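Local coordinates for protein trans-isoprenyl diphosphate synthase (Caulobacter crescentus, PDB 3OYR) that probably makes all-trans-octaprenyl diphosphate, the precursor of quinone side chains, by adding isopentenyl units to farnesyl diphosphate, at residues Leu68-Thr73 / Leu195-Ser200; Ala76-Ala82 / Gly203-Val209; Phe96-Ala100 / Leu136-Phe141; Tyr220-Leu224 / Leu333-Ala337. One frame throughout, in Å; residues are numbered along the deposited sequence. Where two conformers were deposited one is given.

Interaction 1: Leu68-Thr73 / Leu195-Ser200. With DMA (dimethylallyl diphosphate), chain D.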
# COMPACT_ATOMS: atom_id res chain seq x y z
N LEU B 68 -11.80 15.77 2.97
CA LEU B 68 -12.14 15.86 4.40
C LEU B 68 -10.99 15.42 5.28
O LEU B 68 -10.72 16.02 6.33
CB LEU B 68 -13.40 15.06 4.74
CG LEU B 68 -14.70 15.45 4.04
CD1 LEU B 68 -15.88 14.72 4.64
CD2 LEU B 68 -14.95 16.97 4.09
N ARG B 69 -10.29 14.38 4.83
CA ARG B 69 -9.18 13.87 5.61
C ARG B 69 -8.02 14.86 5.78
O ARG B 69 -7.66 15.13 6.95
CB ARG B 69 -8.77 12.48 5.16
CG ARG B 69 -9.79 11.43 5.51
CD ARG B 69 -9.67 10.33 4.50
NE ARG B 69 -10.77 9.38 4.56
CZ ARG B 69 -11.89 9.49 3.87
NH1 ARG B 69 -12.09 10.55 3.07
NH2 ARG B 69 -12.81 8.56 3.99
N PRO B 70 -7.45 15.43 4.67
CA PRO B 70 -6.44 16.49 4.88
C PRO B 70 -6.97 17.73 5.59
O PRO B 70 -6.22 18.35 6.36
CB PRO B 70 -5.94 16.86 3.46
CG PRO B 70 -6.93 16.23 2.51
CD PRO B 70 -7.51 15.04 3.24
N LEU B 71 -8.24 18.10 5.33
CA LEU B 71 -8.91 19.18 6.03
C LEU B 71 -8.90 18.97 7.54
O LEU B 71 -8.67 19.92 8.30
CB LEU B 71 -10.37 19.36 5.56
CG LEU B 71 -10.56 20.10 4.24
CD1 LEU B 71 -12.05 20.09 3.79
CD2 LEU B 71 -10.02 21.50 4.31
N MET B 72 -9.17 17.74 7.95
CA MET B 72 -9.17 17.43 9.38
C MET B 72 -7.77 17.52 9.99
O MET B 72 -7.63 18.01 11.11
CB MET B 72 -9.86 16.10 9.66
CG MET B 72 -11.36 16.26 9.66
SD MET B 72 -12.24 14.71 9.44
CE MET B 72 -11.66 13.88 10.94
N THR B 73 -6.75 17.07 9.26
CA THR B 73 -5.37 17.25 9.69
C THR B 73 -5.09 18.74 9.87
O THR B 73 -4.55 19.16 10.91
CB THR B 73 -4.37 16.67 8.68
OG1 THR B 73 -4.63 15.28 8.48
CG2 THR B 73 -2.90 16.86 9.16
N LEU B 195 -8.70 6.10 9.80
CA LEU B 195 -8.00 7.11 8.98
C LEU B 195 -8.42 8.57 9.38
O LEU B 195 -7.57 9.49 9.49
CB LEU B 195 -8.20 6.84 7.49
CG LEU B 195 -7.28 7.66 6.57
CD1 LEU B 195 -5.82 7.60 7.04
CD2 LEU B 195 -7.40 7.16 5.16
N PHE B 196 -9.71 8.74 9.67
CA PHE B 196 -10.22 10.01 10.22
C PHE B 196 -9.63 10.30 11.58
O PHE B 196 -9.19 11.43 11.81
CB PHE B 196 -11.74 10.03 10.33
CG PHE B 196 -12.44 10.33 9.02
CD1 PHE B 196 -13.11 9.34 8.33
CD2 PHE B 196 -12.44 11.62 8.49
CE1 PHE B 196 -13.77 9.63 7.13
CE2 PHE B 196 -13.08 11.93 7.31
CZ PHE B 196 -13.75 10.95 6.63
N ALA B 197 -9.62 9.30 12.48
CA ALA B 197 -8.98 9.46 13.79
C ALA B 197 -7.50 9.82 13.64
O ALA B 197 -7.01 10.71 14.34
CB ALA B 197 -9.13 8.19 14.61
N ALA B 198 -6.77 9.07 12.80
CA ALA B 198 -5.35 9.29 12.49
C ALA B 198 -5.05 10.67 11.91
O ALA B 198 -4.09 11.34 12.35
CB ALA B 198 -4.82 8.22 11.54
N ALA B 199 -5.88 11.10 10.95
CA ALA B 199 -5.75 12.43 10.35
C ALA B 199 -5.80 13.52 11.40
O ALA B 199 -4.92 14.39 11.42
CB ALA B 199 -6.81 12.68 9.28
N SER B 200 -6.79 13.47 12.30
CA SER B 200 -6.87 14.47 13.37
C SER B 200 -5.77 14.31 14.36
O SER B 200 -5.17 15.30 14.77
CB SER B 200 -8.21 14.48 14.11
OG SER B 200 -9.03 13.45 13.66
C1 DMA D . -14.82 7.23 0.09
O1 DMA D . -14.43 8.43 0.79
C2 DMA D . -14.29 6.30 1.13
C3 DMA D . -15.06 5.81 2.10
C4 DMA D . -16.54 6.04 2.17
C5 DMA D . -14.37 4.97 3.14
PA DMA D . -15.04 9.90 0.57
O1A DMA D . -14.41 10.88 1.54
O2A DMA D . -16.54 9.80 0.61
O3A DMA D . -14.51 10.10 -0.94
PB DMA D . -13.91 11.43 -1.66
O1B DMA D . -12.46 11.53 -1.23
O2B DMA D . -14.08 10.94 -3.09
O3B DMA D . -14.74 12.62 -1.28
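Arg69 lies across the ring of Phe196, and Thr73 meets Ala199 one helical turn further on. The two short helical segments run at 33° to each other. They are closest at the Thr73 end, where the CA atoms of Thr73 and Ser200 are 4.8 Å apart. There Thr73 OG1 donates a 3.1 Å hydrogen bond to Ala199 O, approaching from above the carbonyl plane. The methyl of Ala199 packs 3.5 Å from Arg69 O. Toward the ligand the backbones are linked by long side chains instead. Arg69 CG makes a CH-pi contact 4.1 Å from the centroid of the Phe196 ring. Further out, Phe196 CZ sits under the guanidinium, with the two planes 33° apart. In the conformer given, the Met72 sulfur lies at the same ring's edge, a Met-aromatic contact left doubtful by a second conformer. The chain of Arg69 is extended from CG to NE. It brings NH1 to O1A of dimethylallyl diphosphate at 2.8 Å, with a nearly straight bond of 175°. With an alanine here, O1A would probably lose this charged donor and one face of the Phe196 ring its cover. This is a diphosphate pocket between helices of the all-alpha isoprenoid synthase fold.

Interaction 2: Ala76-Ala82 / Gly203-Val209; sequences AARLAGA and GAVSAGV
Ala207 points its methyl between Ala80 and Ala82. Its CB is 3.8 Å from Ala80 CB and 3.9 Å from Ala82 CB. Ala80 in turn points toward the 203-209 segment and is the most covered residue of its own segment. Val209 closes over it with both branches, since CG1 and CG2 of Val209 each lie 4.0 Å from Ala80 CB. With its CG1 anti to the carbonyl carbon (chi1 -73°), Val209 also sets that methyl against Ala80 O. Earlier in the segments the backbones themselves come together. The CA atoms of Ala77 and Gly203 are 4.5 Å apart. Gly203 has no side chain, and a CB would point toward the partner helix and clash with the methyl of Ala76. Ala77 CA makes a CA-H...O contact of 3.5 Å with Gly203 O. Small residues on both sides allow this close approach. Each segment takes in the end of a helix and the turn after it, in the all-alpha isoprenoid synthase fold. The chain turns out of the first helix through a Schellman motif at Gly81, whose phi is positive. Ala82 N bonds to Ala77 O, 2.9 Å, and a weak bond runs from Gly81 N to Arg78 O. Gly208, also at positive phi, is where the chain leaves the second helix. The place where the turns meet lies near the surface and away from the substrate sites. Leu217 of helix 211-238 packs against Ala76 and Ala204, and Phe87 of helix 87-109 touches Ala77.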
# COMPACT_ATOMS: atom_id res chain seq x y z
N ALA B 76 -7.11 20.13 12.88
CA ALA B 76 -6.58 19.64 14.15
C ALA B 76 -5.30 20.35 14.52
O ALA B 76 -5.09 20.67 15.68
CB ALA B 76 -6.33 18.14 14.09
N ALA B 77 -4.45 20.61 13.52
CA ALA B 77 -3.19 21.31 13.76
C ALA B 77 -3.39 22.76 14.23
O ALA B 77 -2.74 23.22 15.18
CB ALA B 77 -2.29 21.24 12.52
N ARG B 78 -4.30 23.46 13.56
CA ARG B 78 -4.63 24.85 13.93
C ARG B 78 -5.39 24.96 15.25
O ARG B 78 -5.14 25.88 16.03
CB ARG B 78 -5.42 25.52 12.81
CG ARG B 78 -4.65 25.71 11.49
CD ARG B 78 -3.42 26.59 11.68
NE ARG B 78 -2.61 26.76 10.48
CZ ARG B 78 -1.37 27.26 10.48
NH1 ARG B 78 -0.81 27.63 11.62
NH2 ARG B 78 -0.69 27.39 9.34
N LEU B 79 -6.31 24.02 15.51
CA LEU B 79 -7.02 23.97 16.80
C LEU B 79 -6.04 23.71 17.93
O LEU B 79 -6.10 24.38 18.97
CB LEU B 79 -8.16 22.93 16.80
CG LEU B 79 -9.19 22.92 17.95
CD1 LEU B 79 -9.79 24.30 18.23
CD2 LEU B 79 -10.31 21.90 17.70
N ALA B 80 -5.10 22.78 17.71
CA ALA B 80 -4.04 22.54 18.69
C ALA B 80 -2.98 23.65 18.77
O ALA B 80 -2.13 23.63 19.65
CB ALA B 80 -3.40 21.17 18.47
N GLY B 81 -3.05 24.63 17.87
CA GLY B 81 -2.17 25.79 17.91
C GLY B 81 -0.77 25.52 17.40
O GLY B 81 0.20 25.74 18.11
N ALA B 82 -0.66 25.02 16.17
CA ALA B 82 0.65 24.79 15.53
C ALA B 82 1.36 26.12 15.21
O ALA B 82 0.71 27.12 14.92
CB ALA B 82 0.48 23.96 14.27
N GLY B 203 -2.48 15.50 12.94
CA GLY B 203 -2.54 16.97 12.92
C GLY B 203 -2.19 17.55 14.28
O GLY B 203 -1.35 18.44 14.38
N ALA B 204 -2.81 17.01 15.33
CA ALA B 204 -2.59 17.45 16.69
C ALA B 204 -1.16 17.24 17.19
O ALA B 204 -0.59 18.15 17.81
CB ALA B 204 -3.57 16.78 17.64
N VAL B 205 -0.58 16.07 16.92
CA VAL B 205 0.79 15.81 17.39
C VAL B 205 1.84 16.67 16.70
O VAL B 205 2.86 17.02 17.33
CB VAL B 205 1.20 14.31 17.42
CG1 VAL B 205 0.29 13.50 18.34
CG2 VAL B 205 1.25 13.71 16.02
N SER B 206 1.59 17.08 15.44
CA SER B 206 2.50 18.01 14.71
C SER B 206 2.69 19.31 15.47
O SER B 206 3.77 19.87 15.47
CB SER B 206 1.99 18.37 13.31
OG SER B 206 0.87 17.60 12.93
N ALA B 207 1.61 19.78 16.10
CA ALA B 207 1.58 21.03 16.84
C ALA B 207 2.40 20.99 18.13
O ALA B 207 2.68 22.03 18.71
CB ALA B 207 0.14 21.40 17.14
N GLY B 208 2.77 19.78 18.56
CA GLY B 208 3.65 19.58 19.71
C GLY B 208 2.92 19.72 21.03
O GLY B 208 3.46 20.25 22.00
N VAL B 209 1.68 19.23 21.08
CA VAL B 209 0.84 19.45 22.25
C VAL B 209 0.84 18.31 23.26
O VAL B 209 1.52 17.29 23.09
CB VAL B 209 -0.62 19.83 21.90
CG1 VAL B 209 -0.69 21.25 21.39
CG2 VAL B 209 -1.25 18.83 20.93

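Interaction 3: Phe96-Ala100 / Leu136-Phe141; sequences FIHTA and LFARAF. With DMA (dimethylallyl diphosphate), chain D.
Phe96 and Ile97 pack on Leu136 and Ala140, and this apolar packing is what joins the two segments. They are nearly antiparallel, at 168°, with axes 8.2 Å apart. The methyl of Ala140 fits between two neighbours on the other helix. It is 3.8 Å from Phe96 CB and also 3.8 Å from Ile97 CG1. Leu136 spreads its two branches. Its CD2 reaches Phe96 CD1 at 3.7 Å, and its CD1 reaches Thr99 CG2 at 3.8 Å. The Phe96 and Leu136 side chains cross at about a right angle, and Phe96 CD2 approaches Arg139 CB. In the conformer given, Phe137 CD2 also meets Ile97 CG1. The side-chain polar bonds here do not link the segments. Thr99 OG1 bonds to Glu95 O within its own helix, and Arg139 NE bonds to Arg45 O. His98 has its CG anti to the backbone N (chi1 170°), which turns the ring toward the pocket. There His98 NE2 donates to O1B of dimethylallyl diphosphate, 2.8 Å long and 158° at the hydrogen. Helices 25-45 and 52-61 cover Phe96, and helix 150-173 lies along Ile97, Phe137 and Phe141. Beyond helix 126-147 is the second subunit, whose Phe141 meets Phe141 of this chain.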
# COMPACT_ATOMS: atom_id res chain seq x y z
N PHE B 96 -2.98 10.93 0.14
CA PHE B 96 -2.37 9.85 -0.63
C PHE B 96 -2.77 8.49 -0.09
O PHE B 96 -3.12 7.60 -0.88
CB PHE B 96 -0.84 9.94 -0.66
CG PHE B 96 -0.31 10.93 -1.68
CD1 PHE B 96 -1.00 11.19 -2.86
CD2 PHE B 96 0.89 11.58 -1.46
CE1 PHE B 96 -0.51 12.11 -3.80
CE2 PHE B 96 1.38 12.49 -2.39
CZ PHE B 96 0.69 12.76 -3.56
N ILE B 97 -2.74 8.33 1.23
CA ILE B 97 -3.18 7.05 1.81
C ILE B 97 -4.63 6.77 1.43
O ILE B 97 -4.94 5.68 0.94
CB ILE B 97 -2.94 6.93 3.35
CG1 ILE B 97 -1.45 6.70 3.62
CG2 ILE B 97 -3.74 5.74 3.93
CD1 ILE B 97 -0.99 7.16 5.04
N HIS B 98 -5.48 7.77 1.59
CA HIS B 98 -6.88 7.66 1.20
C HIS B 98 -7.02 7.29 -0.30
O HIS B 98 -7.74 6.34 -0.65
CB HIS B 98 -7.62 8.95 1.56
CG HIS B 98 -9.01 9.05 0.99
ND1 HIS B 98 -10.00 8.14 1.29
CD2 HIS B 98 -9.58 9.98 0.20
CE1 HIS B 98 -11.12 8.49 0.67
NE2 HIS B 98 -10.89 9.61 0.01
N THR B 99 -6.29 7.99 -1.16
CA THR B 99 -6.34 7.78 -2.61
C THR B 99 -5.93 6.38 -2.98
O THR B 99 -6.58 5.74 -3.80
CB THR B 99 -5.44 8.81 -3.38
OG1 THR B 99 -5.81 10.15 -3.00
CG2 THR B 99 -5.63 8.64 -4.88
N ALA B 100 -4.86 5.90 -2.36
CA ALA B 100 -4.39 4.54 -2.56
C ALA B 100 -5.42 3.48 -2.15
O ALA B 100 -5.58 2.46 -2.84
CB ALA B 100 -3.11 4.32 -1.80
N LEU B 136 1.63 5.56 -4.29
CA LEU B 136 1.05 6.63 -3.46
C LEU B 136 1.24 6.37 -1.99
O LEU B 136 1.55 7.30 -1.20
CB LEU B 136 -0.42 6.87 -3.82
CG LEU B 136 -0.67 7.39 -5.26
CD1 LEU B 136 -2.15 7.42 -5.62
CD2 LEU B 136 -0.06 8.75 -5.49
N PHE B 137 1.11 5.10 -1.62
CA PHE B 137 1.32 4.69 -0.24
C PHE B 137 2.76 5.00 0.15
O PHE B 137 3.00 5.61 1.20
CB PHE B 137 1.00 3.21 -0.06
CG PHE B 137 1.00 2.77 1.38
CD1 PHE B 137 2.02 1.97 1.88
CD2 PHE B 137 -0.01 3.18 2.23
CE1 PHE B 137 2.02 1.57 3.20
CE2 PHE B 137 -0.01 2.78 3.55
CZ PHE B 137 1.00 1.96 4.03
N ALA B 138 3.71 4.64 -0.71
CA ALA B 138 5.11 4.93 -0.43
C ALA B 138 5.41 6.44 -0.41
O ALA B 138 6.16 6.92 0.47
CB ALA B 138 6.02 4.18 -1.39
N ARG B 139 4.83 7.18 -1.35
CA ARG B 139 4.93 8.64 -1.37
C ARG B 139 4.42 9.27 -0.09
O ARG B 139 5.06 10.19 0.44
CB ARG B 139 4.18 9.24 -2.57
CG ARG B 139 4.94 9.22 -3.89
CD ARG B 139 6.33 9.88 -3.80
NE ARG B 139 6.54 10.76 -4.94
CZ ARG B 139 7.65 11.46 -5.18
NH1 ARG B 139 7.72 12.24 -6.25
NH2 ARG B 139 8.69 11.37 -4.37
N ALA B 140 3.28 8.79 0.41
CA ALA B 140 2.77 9.23 1.69
C ALA B 140 3.82 9.10 2.82
O ALA B 140 4.04 10.04 3.60
CB ALA B 140 1.47 8.50 2.02
N PHE B 141 4.51 7.95 2.89
CA PHE B 141 5.54 7.76 3.95
C PHE B 141 6.81 8.55 3.78
O PHE B 141 7.39 9.03 4.78
CB PHE B 141 5.83 6.28 4.17
CG PHE B 141 4.78 5.62 5.00
CD1 PHE B 141 3.57 5.25 4.44
CD2 PHE B 141 4.98 5.41 6.36
CE1 PHE B 141 2.57 4.67 5.21
CE2 PHE B 141 3.99 4.81 7.15
CZ PHE B 141 2.79 4.44 6.56
C1 DMA D . -14.82 7.23 0.09
O1 DMA D . -14.43 8.43 0.79
C2 DMA D . -14.29 6.30 1.13
C3 DMA D . -15.06 5.81 2.10
C4 DMA D . -16.54 6.04 2.17
C5 DMA D . -14.37 4.97 3.14
PA DMA D . -15.04 9.90 0.57
O1A DMA D . -14.41 10.88 1.54
O2A DMA D . -16.54 9.80 0.61
O3A DMA D . -14.51 10.10 -0.94
PB DMA D . -13.91 11.43 -1.66
O1B DMA D . -12.46 11.53 -1.23
O2B DMA D . -14.08 10.94 -3.09
O3B DMA D . -14.74 12.62 -1.28

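Interaction 4: Tyr220-Leu224 / Leu333-Ala337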
# COMPACT_ATOMS: atom_id res chain seq x y z
N TYR B 220 -12.49 12.84 18.35
CA TYR B 220 -13.34 13.57 17.41
C TYR B 220 -13.35 12.85 16.06
O TYR B 220 -14.40 12.55 15.52
CB TYR B 220 -12.90 15.06 17.24
CG TYR B 220 -13.57 15.72 16.06
CD1 TYR B 220 -14.87 16.21 16.16
CD2 TYR B 220 -12.93 15.79 14.81
CE1 TYR B 220 -15.52 16.79 15.07
CE2 TYR B 220 -13.59 16.36 13.72
CZ TYR B 220 -14.86 16.86 13.86
OH TYR B 220 -15.50 17.41 12.78
N GLY B 221 -12.16 12.56 15.53
CA GLY B 221 -12.03 11.94 14.22
C GLY B 221 -12.61 10.53 14.16
O GLY B 221 -13.27 10.19 13.19
N LEU B 222 -12.37 9.72 15.21
CA LEU B 222 -12.89 8.34 15.24
C LEU B 222 -14.42 8.35 15.17
O LEU B 222 -15.03 7.67 14.31
CB LEU B 222 -12.39 7.62 16.49
CG LEU B 222 -12.34 6.08 16.52
CD1 LEU B 222 -13.72 5.47 16.78
CD2 LEU B 222 -11.74 5.52 15.25
N ASN B 223 -15.03 9.11 16.06
CA ASN B 223 -16.48 9.25 16.04
C ASN B 223 -17.02 9.89 14.76
O ASN B 223 -18.06 9.44 14.25
CB ASN B 223 -16.99 9.96 17.30
CG ASN B 223 -16.81 9.11 18.53
OD1 ASN B 223 -17.49 8.11 18.73
ND2 ASN B 223 -15.87 9.51 19.38
N LEU B 224 -16.31 10.89 14.23
CA LEU B 224 -16.71 11.47 12.93
C LEU B 224 -16.72 10.41 11.84
O LEU B 224 -17.65 10.34 11.05
CB LEU B 224 -15.83 12.65 12.52
CG LEU B 224 -16.37 13.30 11.24
CD1 LEU B 224 -16.90 14.65 11.50
CD2 LEU B 224 -15.34 13.35 10.18
N LEU B 333 -15.44 22.30 12.90
CA LEU B 333 -15.41 20.84 13.15
C LEU B 333 -16.74 20.30 13.67
O LEU B 333 -17.12 19.16 13.39
CB LEU B 333 -14.26 20.48 14.07
CG LEU B 333 -12.87 20.61 13.44
CD1 LEU B 333 -11.85 20.11 14.41
CD2 LEU B 333 -12.79 19.82 12.14
N GLU B 334 -17.48 21.13 14.38
CA GLU B 334 -18.81 20.72 14.80
C GLU B 334 -19.77 20.70 13.63
O GLU B 334 -20.58 19.78 13.49
CB GLU B 334 -19.29 21.59 15.95
CG GLU B 334 -18.51 21.29 17.23
CD GLU B 334 -18.84 22.25 18.36
OE1 GLU B 334 -19.35 23.36 18.08
OE2 GLU B 334 -18.59 21.89 19.53
N GLU B 335 -19.61 21.66 12.72
CA GLU B 335 -20.47 21.70 11.55
C GLU B 335 -20.16 20.53 10.61
O GLU B 335 -21.06 20.00 9.93
CB GLU B 335 -20.37 23.07 10.83
CG GLU B 335 -21.02 24.21 11.62
CD GLU B 335 -20.76 25.59 11.03
OE1 GLU B 335 -19.82 25.75 10.23
OE2 GLU B 335 -21.50 26.53 11.38
N LEU B 336 -18.90 20.12 10.57
CA LEU B 336 -18.49 18.95 9.77
C LEU B 336 -19.11 17.65 10.30
O LEU B 336 -19.52 16.78 9.52
CB LEU B 336 -16.96 18.83 9.69
CG LEU B 336 -16.36 17.59 9.02
CD1 LEU B 336 -16.62 17.61 7.50
CD2 LEU B 336 -14.88 17.47 9.30
N ALA B 337 -19.18 17.53 11.63
CA ALA B 337 -19.82 16.38 12.28
C ALA B 337 -21.28 16.20 11.85
O ALA B 337 -21.70 15.09 11.53
CB ALA B 337 -19.69 16.49 13.81
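Tyr220 reaches across to helix 328-342 with its ring set obliquely against Leu333. Its CG is anti to the backbone N (chi1 167°), which carries the hydroxyl over to the other segment. The two segments run almost the same way, 20° apart. Their axes are 11.1 Å apart, so long side chains must bridge them. Leu333 CD1 lies over one face of the Tyr220 ring, displaced toward the rim. Leu333 CB sits close by, 3.7 Å from Tyr220 CZ. The phenolic OH of Tyr220 donates to Leu333 O. The modelled length of 2.5 Å is very short, so its exact value is doubtful. Leu336 comes at the hydroxyl with its CD2, 3.5 Å from Tyr220 OH. One turn along, Leu224 sets its CD1 against the backbone of helix 328-342. That methyl is 3.5 Å from Ala337 CA, tighter than usual carbon contact, and 3.9 Å from Leu336 CG. Leu224 and Leu336 both also touch Met72 of helix 68-79, and Ala317 of helix 302-320 packs on Tyr220. A phenylalanine in place of Tyr220 would probably leave Leu333 O with one mate fewer and the ring held by packing alone. Leu333 O is shared, because it also accepts the helical bond from Ala337 N, 3.2 Å long. The contact is therefore a buried apolar one with a single polar link. The hydroxyl is paired with a main-chain carbonyl, which is likely to limit how the ring can turn.

Overall arrangement
Interactions 1 and 2 join the same two helices, 68-79 and 181-206. Interaction 1 is core and borders the substrate. Interaction 2, about 12 Å further along between centres, is partly buried and lies at the helix ends. The chemistry follows: long side chains and hydrogen bonds to the bound diphosphate and to a main-chain carbonyl in the first, methyls and glycine in the second. Interactions 1 and 3 share one dimethylallyl diphosphate, gripped by Arg69 and His98 from successive helices. Interaction 3 is otherwise apolar and faces the second subunit. Interaction 4 is also buried and brings in the C-terminal helix 328-342. Its leucine packing holds one hydrogen bond from a tyrosine hydroxyl. It touches interaction 1 but not interaction 3.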